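Local coordinates for protein glucokinase (Leishmania braziliensis MHOM/BR/75/M2904, PDB 6EDI) that probably phosphorylates D-glucose at the expense of ATP, as a dimeric glucokinase of the actin-like ATPase clan, at residues M15-I21 with L67-R73; I41-V47 with V110-S116; L155-G161 with I399-C404. All coordinates share one frame; numbering follows the deposited sequence.

Interaction 1: residues M15-I21 with L67-R73; sequences MVQTKEI and LHIIYVR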
loop_
_atom_site.group_PDB
_atom_site.type_symbol
_atom_site.label_atom_id
_atom_site.label_comp_id
_atom_site.label_asym_id
_atom_site.label_seq_id
_atom_site.Cartn_x
_atom_site.Cartn_y
_atom_site.Cartn_z
ATOM N N MET A 15 19.266 9.715 22.861
ATOM C CA MET A 15 19.100 8.374 22.323
ATOM C C MET A 15 17.880 7.673 22.916
ATOM O O MET A 15 17.088 8.281 23.634
ATOM C CB MET A 15 20.370 7.543 22.557
ATOM C CG MET A 15 20.814 7.450 24.009
ATOM S SD MET A 15 22.514 6.839 24.207
ATOM C CE MET A 15 23.469 8.292 23.778
ATOM N N VAL A 16 17.732 6.392 22.601
ATOM C CA VAL A 16 16.632 5.590 23.122
ATOM C C VAL A 16 17.047 4.896 24.421
ATOM O O VAL A 16 17.951 4.066 24.415
ATOM C CB VAL A 16 16.199 4.515 22.116
ATOM C CG1 VAL A 16 15.016 3.737 22.664
ATOM C CG2 VAL A 16 15.840 5.149 20.770
ATOM N N GLN A 17 16.404 5.230 25.533
ATOM C CA GLN A 17 16.715 4.522 26.778
ATOM C C GLN A 17 15.594 3.583 27.135
ATOM O O GLN A 17 14.430 3.976 27.217
ATOM C CB GLN A 17 16.982 5.479 27.931
ATOM C CG GLN A 17 18.073 6.491 27.649
ATOM C CD GLN A 17 18.091 7.604 28.675
ATOM O OE1 GLN A 17 17.861 8.773 28.343
ATOM N NE2 GLN A 17 18.345 7.248 29.936
ATOM N N THR A 18 15.956 2.328 27.347
ATOM C CA THR A 18 14.976 1.301 27.633
ATOM C C THR A 18 15.367 0.547 28.905
ATOM O O THR A 18 16.476 0.017 29.008
ATOM C CB THR A 18 14.879 0.337 26.453
ATOM O OG1 THR A 18 14.289 1.019 25.339
ATOM C CG2 THR A 18 14.033 -0.844 26.805
ATOM N N LYS A 19 14.463 0.522 29.879
ATOM C CA LYS A 19 14.695 -0.209 31.117
ATOM C C LYS A 19 13.619 -1.272 31.307
ATOM O O LYS A 19 12.424 -0.977 31.303
ATOM C CB LYS A 19 14.678 0.739 32.315
ATOM C CG LYS A 19 15.983 0.862 33.089
ATOM C CD LYS A 19 16.886 1.973 32.548
ATOM C CE LYS A 19 18.142 2.137 33.415
ATOM N NZ LYS A 19 18.968 3.306 32.992
ATOM N N GLU A 20 14.040 -2.515 31.487
ATOM C CA GLU A 20 13.100 -3.554 31.869
ATOM C C GLU A 20 13.095 -3.592 33.390
ATOM O O GLU A 20 14.154 -3.557 34.003
ATOM C CB GLU A 20 13.536 -4.900 31.301
ATOM C CG GLU A 20 12.674 -6.060 31.760
ATOM C CD GLU A 20 13.178 -7.387 31.252
ATOM O OE1 GLU A 20 13.818 -7.416 30.178
ATOM O OE2 GLU A 20 12.930 -8.395 31.941
ATOM N N ILE A 21 11.909 -3.628 33.993
ATOM C CA ILE A 21 11.783 -3.640 35.444
ATOM C C ILE A 21 10.818 -4.720 35.900
ATOM O O ILE A 21 9.929 -5.139 35.153
ATOM C CB ILE A 21 11.263 -2.293 35.988
ATOM C CG1 ILE A 21 9.947 -1.922 35.304
ATOM C CG2 ILE A 21 12.300 -1.192 35.803
ATOM C CD1 ILE A 21 9.163 -0.882 36.053
ATOM N N LEU A 67 14.116 9.167 23.609
ATOM C CA LEU A 67 12.883 8.429 23.772
ATOM C C LEU A 67 13.133 7.515 24.947
ATOM O O LEU A 67 14.218 6.952 25.045
ATOM C CB LEU A 67 12.573 7.629 22.509
ATOM C CG LEU A 67 12.223 8.468 21.273
ATOM C CD1 LEU A 67 12.228 7.625 20.014
ATOM C CD2 LEU A 67 10.876 9.132 21.453
ATOM N N HIS A 68 12.160 7.397 25.846
ATOM C CA HIS A 68 12.310 6.532 27.011
ATOM C C HIS A 68 11.205 5.481 27.034
ATOM O O HIS A 68 10.044 5.774 26.742
ATOM C CB HIS A 68 12.301 7.350 28.316
ATOM C CG HIS A 68 13.464 8.283 28.457
ATOM N ND1 HIS A 68 13.347 9.541 29.006
ATOM C CD2 HIS A 68 14.769 8.140 28.121
ATOM C CE1 HIS A 68 14.527 10.138 28.994
ATOM N NE2 HIS A 68 15.406 9.309 28.462
ATOM N N ILE A 69 11.577 4.251 27.377
ATOM C CA ILE A 69 10.606 3.184 27.549
ATOM C C ILE A 69 10.906 2.467 28.859
ATOM O O ILE A 69 12.064 2.277 29.228
ATOM C CB ILE A 69 10.618 2.174 26.372
ATOM C CG1 ILE A 69 10.456 2.906 25.035
ATOM C CG2 ILE A 69 9.509 1.143 26.518
ATOM C CD1 ILE A 69 10.510 1.997 23.788
ATOM N N ILE A 70 9.845 2.125 29.576
ATOM C CA ILE A 70 9.949 1.247 30.728
ATOM C C ILE A 70 8.971 0.117 30.491
ATOM O O ILE A 70 7.831 0.370 30.142
ATOM C CB ILE A 70 9.521 1.956 32.011
ATOM C CG1 ILE A 70 10.465 3.096 32.343
ATOM C CG2 ILE A 70 9.498 0.960 33.166
ATOM C CD1 ILE A 70 11.880 2.686 32.516
ATOM N N TYR A 71 9.382 -1.132 30.689
ATOM C CA TYR A 71 8.434 -2.223 30.516
ATOM C C TYR A 71 8.667 -3.334 31.517
ATOM O O TYR A 71 9.780 -3.518 32.009
ATOM C CB TYR A 71 8.477 -2.784 29.083
ATOM C CG TYR A 71 9.789 -3.429 28.716
ATOM C CD1 TYR A 71 10.055 -4.761 29.034
ATOM C CD2 TYR A 71 10.773 -2.710 28.055
ATOM C CE1 TYR A 71 11.259 -5.346 28.706
ATOM C CE2 TYR A 71 11.979 -3.302 27.723
ATOM C CZ TYR A 71 12.211 -4.610 28.048
ATOM O OH TYR A 71 13.416 -5.176 27.704
ATOM N N VAL A 72 7.594 -4.062 31.807
ATOM C CA VAL A 72 7.645 -5.272 32.613
ATOM C C VAL A 72 7.519 -6.447 31.660
ATOM O O VAL A 72 6.669 -6.438 30.767
ATOM C CB VAL A 72 6.466 -5.305 33.599
ATOM C CG1 VAL A 72 6.444 -6.616 34.373
ATOM C CG2 VAL A 72 6.546 -4.126 34.542
ATOM N N ARG A 73 8.373 -7.450 31.810
ATOM C CA ARG A 73 8.221 -8.636 30.981
ATOM C C ARG A 73 7.320 -9.621 31.701
ATOM O O ARG A 73 7.656 -10.104 32.782
ATOM C CB ARG A 73 9.572 -9.273 30.658
ATOM C CG ARG A 73 9.461 -10.527 29.801
ATOM C CD ARG A 73 10.822 -11.163 29.577
ATOM N NE ARG A 73 11.805 -10.210 29.055
ATOM C CZ ARG A 73 11.971 -9.941 27.764
ATOM N NH1 ARG A 73 11.209 -10.541 26.859
ATOM N NH2 ARG A 73 12.888 -9.062 27.374
#
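E20 lies over the ring of Y71: its CA sits 4.0 Å above the ring plane, over the centre, while T18 CG2 abuts the ring edge, in its plane, 3.3 Å from Y71 CE2. The ring reaches this place because Y71 CG stands between its backbone N and carbonyl carbon (chi1 65°), which swings the phenol toward the neighbouring strand. Beyond it the E20 carboxylate meets R73 in a long salt bridge, OE1 to NH2 3.4 Å, with a weak hydrogen bond. On the other face of the sheet, Q17 and H68 run side by side, amide and imidazole perpendicular. H68 NE2 lies 2.5 Å from Q17 OE1, too short and too far above the amide plane to be taken at face value. I70 offers two bumps: CD1 presses on K19 CB, and CG2 takes I21 CD1 tightly at 3.4 Å. A parallel ladder runs beneath, from L67 N to M15 O through to I21 N to Y71 O. Strand 16-20 is outermost within this chain in the six-stranded sheet; 51-58 flanks 67-75 on its other side, helix 399-409 covers L67, I69 and Y71, and helix 26-32 packs on I21 and I70.

Interaction 2: residues I41-V47 with V110-S116; sequences IYVVCDV and VASGAVS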
loop_
_atom_site.group_PDB
_atom_site.type_symbol
_atom_site.label_atom_id
_atom_site.label_comp_id
_atom_site.label_asym_id
_atom_site.label_seq_id
_atom_site.Cartn_x
_atom_site.Cartn_y
_atom_site.Cartn_z
ATOM N N ILE A 41 1.712 10.178 27.737
ATOM C CA ILE A 41 2.242 8.847 27.965
ATOM C C ILE A 41 1.687 7.911 26.898
ATOM O O ILE A 41 0.480 7.859 26.680
ATOM C CB ILE A 41 1.861 8.313 29.355
ATOM C CG1 ILE A 41 2.436 9.208 30.459
ATOM C CG2 ILE A 41 2.338 6.866 29.516
ATOM C CD1 ILE A 41 3.959 9.180 30.543
ATOM N N TYR A 42 2.573 7.161 26.242
ATOM C CA TYR A 42 2.162 6.197 25.229
ATOM C C TYR A 42 2.343 4.763 25.778
ATOM O O TYR A 42 3.447 4.358 26.147
ATOM C CB TYR A 42 2.938 6.434 23.922
ATOM C CG TYR A 42 2.893 7.884 23.429
ATOM C CD1 TYR A 42 1.886 8.317 22.578
ATOM C CD2 TYR A 42 3.863 8.806 23.819
ATOM C CE1 TYR A 42 1.838 9.631 22.131
ATOM C CE2 TYR A 42 3.825 10.124 23.387
ATOM C CZ TYR A 42 2.814 10.531 22.538
ATOM O OH TYR A 42 2.784 11.836 22.103
ATOM N N VAL A 43 1.237 4.029 25.881
ATOM C CA VAL A 43 1.267 2.665 26.404
ATOM C C VAL A 43 1.778 1.745 25.304
ATOM O O VAL A 43 1.337 1.836 24.142
ATOM C CB VAL A 43 -0.101 2.220 26.944
ATOM C CG1 VAL A 43 -0.165 0.709 27.088
ATOM C CG2 VAL A 43 -0.366 2.883 28.305
ATOM N N VAL A 44 2.745 0.909 25.665
ATOM C CA VAL A 44 3.409 0.048 24.704
ATOM C C VAL A 44 3.330 -1.389 25.177
ATOM O O VAL A 44 3.325 -1.677 26.387
ATOM C CB VAL A 44 4.904 0.444 24.472
ATOM C CG1 VAL A 44 5.021 1.905 24.207
ATOM C CG2 VAL A 44 5.773 0.065 25.662
ATOM N N CYS A 45 3.260 -2.293 24.212
ATOM C CA CYS A 45 3.157 -3.716 24.491
ATOM C C CYS A 45 3.546 -4.467 23.231
ATOM O O CYS A 45 3.151 -4.094 22.131
ATOM C CB CYS A 45 1.737 -4.089 24.930
ATOM S SG CYS A 45 1.424 -5.866 25.155
ATOM N N ASP A 46 4.350 -5.509 23.393
ATOM C CA ASP A 46 4.712 -6.358 22.270
ATOM C C ASP A 46 4.658 -7.802 22.744
ATOM O O ASP A 46 5.022 -8.103 23.887
ATOM C CB ASP A 46 6.098 -5.991 21.735
ATOM C CG ASP A 46 6.611 -6.979 20.692
ATOM O OD1 ASP A 46 7.251 -7.978 21.084
ATOM O OD2 ASP A 46 6.383 -6.758 19.478
ATOM N N VAL A 47 4.157 -8.684 21.881
ATOM C CA VAL A 47 4.110 -10.111 22.176
ATOM C C VAL A 47 5.049 -10.877 21.241
ATOM O O VAL A 47 5.075 -10.621 20.042
ATOM C CB VAL A 47 2.692 -10.652 22.029
ATOM C CG1 VAL A 47 2.654 -12.122 22.386
ATOM C CG2 VAL A 47 1.755 -9.892 22.937
ATOM N N VAL A 110 -2.346 9.392 29.493
ATOM C CA VAL A 110 -2.217 8.298 28.524
ATOM C C VAL A 110 -2.815 8.759 27.209
ATOM O O VAL A 110 -4.017 8.979 27.107
ATOM C CB VAL A 110 -2.915 6.990 28.991
ATOM C CG1 VAL A 110 -2.827 5.916 27.903
ATOM C CG2 VAL A 110 -2.281 6.466 30.267
ATOM N N ALA A 111 -1.963 8.919 26.204
ATOM C CA ALA A 111 -2.385 9.476 24.925
ATOM C C ALA A 111 -2.772 8.403 23.909
ATOM O O ALA A 111 -3.442 8.694 22.909
ATOM C CB ALA A 111 -1.296 10.399 24.368
ATOM N N SER A 112 -2.356 7.163 24.173
ATOM C CA SER A 112 -2.639 6.051 23.280
ATOM C C SER A 112 -2.153 4.755 23.891
ATOM O O SER A 112 -1.344 4.748 24.821
ATOM C CB SER A 112 -1.929 6.226 21.944
ATOM O OG SER A 112 -0.523 6.194 22.119
ATOM N N GLY A 113 -2.646 3.655 23.341
ATOM C CA GLY A 113 -2.170 2.335 23.708
ATOM C C GLY A 113 -2.098 1.492 22.454
ATOM O O GLY A 113 -2.908 1.654 21.530
ATOM N N ALA A 114 -1.105 0.616 22.397
ATOM C CA ALA A 114 -0.916 -0.215 21.215
ATOM C C ALA A 114 -0.318 -1.558 21.593
ATOM O O ALA A 114 0.488 -1.648 22.517
ATOM C CB ALA A 114 -0.009 0.480 20.218
ATOM N N VAL A 115 -0.691 -2.598 20.849
ATOM C CA VAL A 115 -0.097 -3.908 21.058
ATOM C C VAL A 115 0.418 -4.454 19.743
ATOM O O VAL A 115 -0.355 -4.647 18.809
ATOM C CB VAL A 115 -1.081 -4.912 21.683
ATOM C CG1 VAL A 115 -0.365 -6.249 21.962
ATOM C CG2 VAL A 115 -1.659 -4.361 22.969
ATOM N N SER A 116 1.732 -4.666 19.679
ATOM C CA SER A 116 2.370 -5.329 18.542
ATOM C C SER A 116 2.283 -6.828 18.773
ATOM O O SER A 116 2.729 -7.323 19.814
ATOM C CB SER A 116 3.841 -4.924 18.433
ATOM O OG SER A 116 4.463 -5.546 17.318
#
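D46 and S116 meet side chain to side chain: S116 OG donates to D46 OD2 over 3.1 Å, approaching the anti side of the carboxylate and 16° from its plane. CG of D46 lies opposite the main-chain N (chi1 172°), which carries the acid toward S116, and both side chains lie on the side of helix 399-409. Next to this pair, C45 and V115 pack on the reverse face, SG resting 3.7 Å from V115 CG1, and V47 CG2 touches the same methyl more loosely. Toward the start of the strands V43 CG2 meets V110 CG1 at 3.9 Å, the two valines leaning across each other beside G113, which brings no side chain of its own. The Y42 ring turns its edge to S112 OG, with CD1 3.2 Å away; that hydroxyl is buried and has no hydrogen-bonding partner in the model. Behind them runs a parallel ladder, interrupted at C45 N, which does not bond A114 O. A111 N to I41 O, at 2.7 Å, opens it and V47 N to S116 O ends it, whereas A114 N bonds V43 O at a bent 136°. I41 pairs with V110 but V43 with G113, leaving one extra residue on 110-116, an irregularity of the beta-bulge kind. Further out, N400 adds a weak bond to D46 OD2. These neighbouring parallel strands form the heart of the N-terminal mixed sheet, consistent with the actin-like ATPase (ASKHA) fold. Strands 51-58 and 152-156 flank them; helix 84-98 packs on C45, V47 and V115, and helix 399-409 on Y42, V44, A114 and S116.

Interaction 3: residues L155-G161 with I399-C404; sequences LNDLEAG and INLLGC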
loop_
_atom_site.group_PDB
_atom_site.type_symbol
_atom_site.label_atom_id
_atom_site.label_comp_id
_atom_site.label_asym_id
_atom_site.label_seq_id
_atom_site.Cartn_x
_atom_site.Cartn_y
_atom_site.Cartn_z
ATOM N N LEU A 155 -1.311 -3.839 16.453
ATOM C CA LEU A 155 -0.417 -3.651 15.329
ATOM C C LEU A 155 0.256 -4.966 14.952
ATOM O O LEU A 155 0.661 -5.760 15.826
ATOM C CB LEU A 155 0.651 -2.616 15.675
ATOM C CG LEU A 155 0.196 -1.266 16.242
ATOM C CD1 LEU A 155 1.405 -0.471 16.721
ATOM C CD2 LEU A 155 -0.616 -0.454 15.229
ATOM N N ASN A 156 0.376 -5.193 13.650
ATOM C CA ASN A 156 1.274 -6.225 13.141
ATOM C C ASN A 156 2.687 -5.888 13.560
ATOM O O ASN A 156 3.021 -4.718 13.743
ATOM C CB ASN A 156 1.213 -6.290 11.607
ATOM C CG ASN A 156 0.124 -7.219 11.106
ATOM O OD1 ASN A 156 0.249 -8.448 11.198
ATOM N ND2 ASN A 156 -0.951 -6.640 10.565
ATOM N N ASP A 157 3.512 -6.914 13.724
ATOM C CA ASP A 157 4.917 -6.748 14.086
ATOM C C ASP A 157 5.627 -5.710 13.185
ATOM O O ASP A 157 6.265 -4.766 13.677
ATOM C CB ASP A 157 5.601 -8.142 14.097
ATOM C CG ASP A 157 7.093 -8.096 13.767
ATOM O OD1 ASP A 157 7.828 -7.239 14.305
ATOM O OD2 ASP A 157 7.542 -8.957 12.980
ATOM N N LEU A 158 5.484 -5.847 11.875
ATOM C CA LEU A 158 6.164 -4.930 10.954
ATOM C C LEU A 158 5.503 -3.548 10.877
ATOM O O LEU A 158 6.145 -2.560 10.514
ATOM C CB LEU A 158 6.290 -5.552 9.558
ATOM C CG LEU A 158 7.724 -5.907 9.228
ATOM C CD1 LEU A 158 8.544 -4.651 9.323
ATOM C CD2 LEU A 158 8.216 -6.932 10.240
ATOM N N GLU A 159 4.221 -3.489 11.206
ATOM C CA GLU A 159 3.525 -2.204 11.275
ATOM C C GLU A 159 4.095 -1.429 12.454
ATOM O O GLU A 159 4.490 -0.257 12.329
ATOM C CB GLU A 159 2.021 -2.436 11.417
ATOM C CG GLU A 159 1.185 -1.184 11.626
ATOM C CD GLU A 159 -0.269 -1.508 11.894
ATOM O OE1 GLU A 159 -0.578 -2.705 12.084
ATOM O OE2 GLU A 159 -1.093 -0.565 11.925
ATOM N N ALA A 160 4.195 -2.105 13.596
ATOM C CA ALA A 160 4.775 -1.479 14.771
ATOM C C ALA A 160 6.232 -1.092 14.518
ATOM O O ALA A 160 6.673 -0.048 14.967
ATOM C CB ALA A 160 4.635 -2.364 15.998
ATOM N N GLY A 161 6.974 -1.918 13.787
ATOM C CA GLY A 161 8.378 -1.617 13.499
ATOM C C GLY A 161 8.549 -0.349 12.683
ATOM O O GLY A 161 9.432 0.491 12.942
ATOM N N ILE A 399 12.458 -1.705 18.505
ATOM C CA ILE A 399 11.765 -0.930 17.483
ATOM C C ILE A 399 10.256 -1.090 17.605
ATOM O O ILE A 399 9.513 -0.137 17.394
ATOM C CB ILE A 399 12.249 -1.289 16.044
ATOM C CG1 ILE A 399 11.897 -0.163 15.075
ATOM C CG2 ILE A 399 11.660 -2.587 15.554
ATOM C CD1 ILE A 399 12.683 1.059 15.346
ATOM N N ASN A 400 9.804 -2.277 18.003
ATOM C CA ASN A 400 8.373 -2.509 18.084
ATOM C C ASN A 400 7.738 -1.776 19.265
ATOM O O ASN A 400 6.650 -1.244 19.148
ATOM C CB ASN A 400 8.056 -4.004 18.115
ATOM C CG ASN A 400 8.332 -4.684 16.789
ATOM O OD1 ASN A 400 8.729 -4.041 15.812
ATOM N ND2 ASN A 400 8.130 -5.998 16.750
ATOM N N LEU A 401 8.408 -1.762 20.407
ATOM C CA LEU A 401 7.923 -0.953 21.520
ATOM C C LEU A 401 7.834 0.534 21.129
ATOM O O LEU A 401 6.801 1.187 21.347
ATOM C CB LEU A 401 8.788 -1.163 22.765
ATOM C CG LEU A 401 8.650 -2.569 23.349
ATOM C CD1 LEU A 401 9.426 -2.731 24.655
ATOM C CD2 LEU A 401 7.189 -2.909 23.583
ATOM N N LEU A 402 8.907 1.055 20.540
ATOM C CA LEU A 402 8.928 2.433 20.052
ATOM C C LEU A 402 7.775 2.720 19.093
ATOM O O LEU A 402 7.200 3.816 19.102
ATOM C CB LEU A 402 10.258 2.733 19.365
ATOM C CG LEU A 402 11.464 2.922 20.265
ATOM C CD1 LEU A 402 12.735 2.980 19.435
ATOM C CD2 LEU A 402 11.285 4.201 21.059
ATOM N N GLY A 403 7.443 1.732 18.269
ATOM C CA GLY A 403 6.382 1.887 17.290
ATOM C C GLY A 403 5.025 2.082 17.916
ATOM O O GLY A 403 4.127 2.693 17.314
ATOM N N CYS A 404 4.866 1.559 19.131
ATOM C CA CYS A 404 3.638 1.802 19.857
ATOM C C CYS A 404 3.543 3.298 20.167
ATOM O O CYS A 404 2.456 3.871 20.130
ATOM C CB CYS A 404 3.563 0.940 21.123
ATOM S SG CYS A 404 3.265 -0.830 20.800
HETATM O O HOH W 1 9.444 -5.149 13.543
#
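A160 and G403 bring the two helices together, in a close helix-helix crossing at alanine and glycine. The axes of the short helical segments 157-161 and 399-404 cross at 72° and approach to 7.7 Å, close enough for G403 CA to come within 3.0 Å of A160 O in a CA-H...O contact. G403 presents bare backbone here, and the two main chains meet directly. G161, likewise bare, lets I399 CG1 settle against its carbonyl oxygen at 3.3 Å and N400 OD1 against its CA. Beside this crossing N400 reaches across to D157: N400 ND2 donates to D157 OD1 over 2.8 Å, on the anti side of the carboxylate. The carboxylate and the amide are turned 61° from each other. D157 CG lies anti to the main-chain N (chi1 151°), which carries the acid toward the other helix. A water accompanies the direct bond, lying 2.7 Å from D157 OD1 and 2.6 Å from N400 OD1. L155 CD1 makes only loose contact, 4.5 Å from C404 SG. Helix 157-170 follows directly on edge strand 152-156, while helix 399-409 lies across the sheet, with L401 against strands 41-48 and 67-75, L402 against 67-75 and C404 against 41-48 and 110-117.

In the fold
From the N terminus, strand 16-20 waits until 67-75 arrives to close interaction 1; by then 41-48 has been laid down, and its partner 110-117 comes only later. Interactions 1 and 2 therefore cross along the chain, both building one six-stranded sheet, with 51-58 between them. They touch where I69 packs on V44. Interaction 3 follows in series and closes the longest loop, from 155-161, at the end of the next strand in that sheet, to the C-terminal helix 399-409. That helix returns to both earlier contacts: L401 and L402 pack on I69, while N400 reaches D46. The last helix thus packs across strands 67-75, 41-48 and 110-117 and joins them to the start of helix 157-170.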